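Local coordinates for protein nucleoside 2-deoxyribosyltransferase (PDB 7M5H) that belongs to the nucleoside 2-deoxyribosyltransferase family and probably cleaves the N-glycosidic bond of a deoxynucleoside monophosphate or transfers its deoxyribosyl group, at residues Y8-L13 against D71-L76. Residues are numbered along the deposited sequence; the frame is centred on the assembly and turned at random.
Sequences YFAGPL and DLLVAL
L72 makes the first link between strands 72-76 and 5-10: its carbonyl O receives the amide of Y8, with Y8 N to L72 O at 3.0 Å. L73 comes next, lying side by side with Y8. Paired in register, the two put their side chains on the same face, and with CG anti to the backbone N in both (L73 chi1 -172°, Y8 -177°) they run alongside each other, L73 CD1 meeting Y8 CD2 at 3.7 Å. The other methyl, CD2, reaches the CB of A10. Beyond this patch the tyrosine OH is hydrogen-bonded to D63 and E89, while a glycerol, probably from the crystallisation liquor, lies close to the tyrosine. V74 is bonded through both its backbone polar atoms: its N-H donates a hydrogen bond to Y8 O, with V74 N to Y8 O at 2.9 Å, and its O takes the amide of A10. Bonding to the residues before and after its partner F9 is the pattern of parallel strands; 72-76 is the central strand of a Rossmann-like sheet of order 2-1-3-4-5, and 5-10 its neighbour, with strand 36-39 and its flanking helices intervening in sequence. On the opposite face from Y8 and L73, V74 CG1 meets CD1 and CE1 of the F9 ring obliquely, at 4.0 Å from CE1. A75 returns to the tyrosine's face, its CB 4.2 Å from the CB of A10, and helix 84-96 packs over both alanines. L76 closes the ladder, N to A10 O at 2.9 Å, with the donor tilted 28° from the carbonyl plane. Its two methyls spread at the far end of the F9 ring, CD1 lying 3.6 Å from F9 CZ, and helix 16-30 covers this side through N22 and V26.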
loop_
_atom_site.group_PDB
_atom_site.type_symbol
_atom_site.label_atom_id
_atom_site.label_comp_id
_atom_site.label_asym_id
_atom_site.label_seq_id
_atom_site.Cartn_x
_atom_site.Cartn_y
_atom_site.Cartn_z
ATOM N N TYR B 8 3.577 24.494 2.702
ATOM C CA TYR B 8 2.938 23.369 3.372
ATOM C C TYR B 8 3.748 22.114 3.076
ATOM O O TYR B 8 3.975 21.779 1.908
ATOM C CB TYR B 8 1.492 23.195 2.911
ATOM C CG TYR B 8 0.762 22.078 3.625
ATOM C CD1 TYR B 8 0.135 22.299 4.844
ATOM C CD2 TYR B 8 0.703 20.801 3.082
ATOM C CE1 TYR B 8 -0.530 21.281 5.502
ATOM C CE2 TYR B 8 0.041 19.776 3.732
ATOM C CZ TYR B 8 -0.574 20.022 4.941
ATOM O OH TYR B 8 -1.236 19.006 5.592
ATOM N N PHE B 9 4.182 21.426 4.127
ATOM C CA PHE B 9 4.992 20.218 3.995
ATOM C C PHE B 9 4.060 19.013 4.053
ATOM O O PHE B 9 3.587 18.628 5.126
ATOM C CB PHE B 9 6.057 20.158 5.084
ATOM C CG PHE B 9 7.113 19.118 4.844
ATOM C CD1 PHE B 9 8.268 19.437 4.150
ATOM C CD2 PHE B 9 6.949 17.823 5.307
ATOM C CE1 PHE B 9 9.243 18.485 3.925
ATOM C CE2 PHE B 9 7.920 16.866 5.087
ATOM C CZ PHE B 9 9.068 17.197 4.394
ATOM N N ALA B 10 3.798 18.416 2.893
ATOM C CA ALA B 10 2.933 17.249 2.799
ATOM C C ALA B 10 3.769 15.978 2.856
ATOM O O ALA B 10 4.778 15.856 2.152
ATOM C CB ALA B 10 2.111 17.286 1.509
ATOM N N GLY B 11 3.346 15.036 3.693
ATOM C CA GLY B 11 4.037 13.780 3.848
ATOM C C GLY B 11 3.490 12.990 5.016
ATOM O O GLY B 11 2.925 13.552 5.961
ATOM N N PRO B 12 3.630 11.666 4.970
ATOM C CA PRO B 12 3.233 10.849 6.122
ATOM C C PRO B 12 4.034 11.243 7.354
ATOM O O PRO B 12 5.215 11.587 7.265
ATOM C CB PRO B 12 3.544 9.417 5.670
ATOM C CG PRO B 12 4.558 9.570 4.577
ATOM C CD PRO B 12 4.202 10.852 3.882
ATOM N N LEU B 13 3.374 11.202 8.510
ATOM C CA LEU B 13 3.943 11.715 9.754
ATOM C C LEU B 13 3.552 10.829 10.928
ATOM O O LEU B 13 3.320 11.308 12.042
ATOM C CB LEU B 13 3.496 13.156 10.004
ATOM C CG LEU B 13 1.985 13.374 10.154
ATOM C CD1 LEU B 13 1.700 14.402 11.234
ATOM C CD2 LEU B 13 1.346 13.790 8.839
ATOM N N ASP B 71 1.609 29.114 -0.238
ATOM C CA ASP B 71 2.016 29.549 -1.568
ATOM C C ASP B 71 2.692 28.438 -2.355
ATOM O O ASP B 71 2.736 28.504 -3.588
ATOM C CB ASP B 71 2.967 30.745 -1.468
ATOM C CG ASP B 71 2.357 31.918 -0.729
ATOM O OD1 ASP B 71 1.245 32.345 -1.105
ATOM O OD2 ASP B 71 2.986 32.406 0.232
ATOM N N LEU B 72 3.213 27.426 -1.665
ATOM C CA LEU B 72 3.920 26.317 -2.285
ATOM C C LEU B 72 3.721 25.083 -1.419
ATOM O O LEU B 72 3.725 25.175 -0.189
ATOM C CB LEU B 72 5.416 26.625 -2.438
ATOM C CG LEU B 72 6.314 25.472 -2.888
ATOM C CD1 LEU B 72 6.005 25.081 -4.326
ATOM C CD2 LEU B 72 7.783 25.829 -2.724
ATOM N N LEU B 73 3.544 23.935 -2.062
ATOM C CA LEU B 73 3.353 22.670 -1.368
ATOM C C LEU B 73 4.537 21.763 -1.668
ATOM O O LEU B 73 4.830 21.484 -2.836
ATOM C CB LEU B 73 2.038 22.010 -1.789
ATOM C CG LEU B 73 1.592 20.773 -1.008
ATOM C CD1 LEU B 73 0.155 20.934 -0.542
ATOM C CD2 LEU B 73 1.739 19.519 -1.852
ATOM N N VAL B 74 5.226 21.323 -0.619
ATOM C CA VAL B 74 6.292 20.336 -0.731
ATOM C C VAL B 74 5.712 18.986 -0.333
ATOM O O VAL B 74 5.156 18.841 0.762
ATOM C CB VAL B 74 7.500 20.706 0.145
ATOM C CG1 VAL B 74 8.537 19.594 0.116
ATOM C CG2 VAL B 74 8.110 22.017 -0.326
ATOM N N ALA B 75 5.830 18.000 -1.220
ATOM C CA ALA B 75 5.204 16.700 -1.034
ATOM C C ALA B 75 6.247 15.593 -1.082
ATOM O O ALA B 75 7.120 15.584 -1.953
ATOM C CB ALA B 75 4.131 16.449 -2.097
ATOM N N LEU B 76 6.146 14.660 -0.140
ATOM C CA LEU B 76 7.004 13.483 -0.102
ATOM C C LEU B 76 6.222 12.302 -0.665
ATOM O O LEU B 76 5.171 11.937 -0.128
ATOM C CB LEU B 76 7.478 13.201 1.324
ATOM C CG LEU B 76 8.810 13.830 1.754
ATOM C CD1 LEU B 76 8.904 15.298 1.357
ATOM C CD2 LEU B 76 9.017 13.675 3.253
#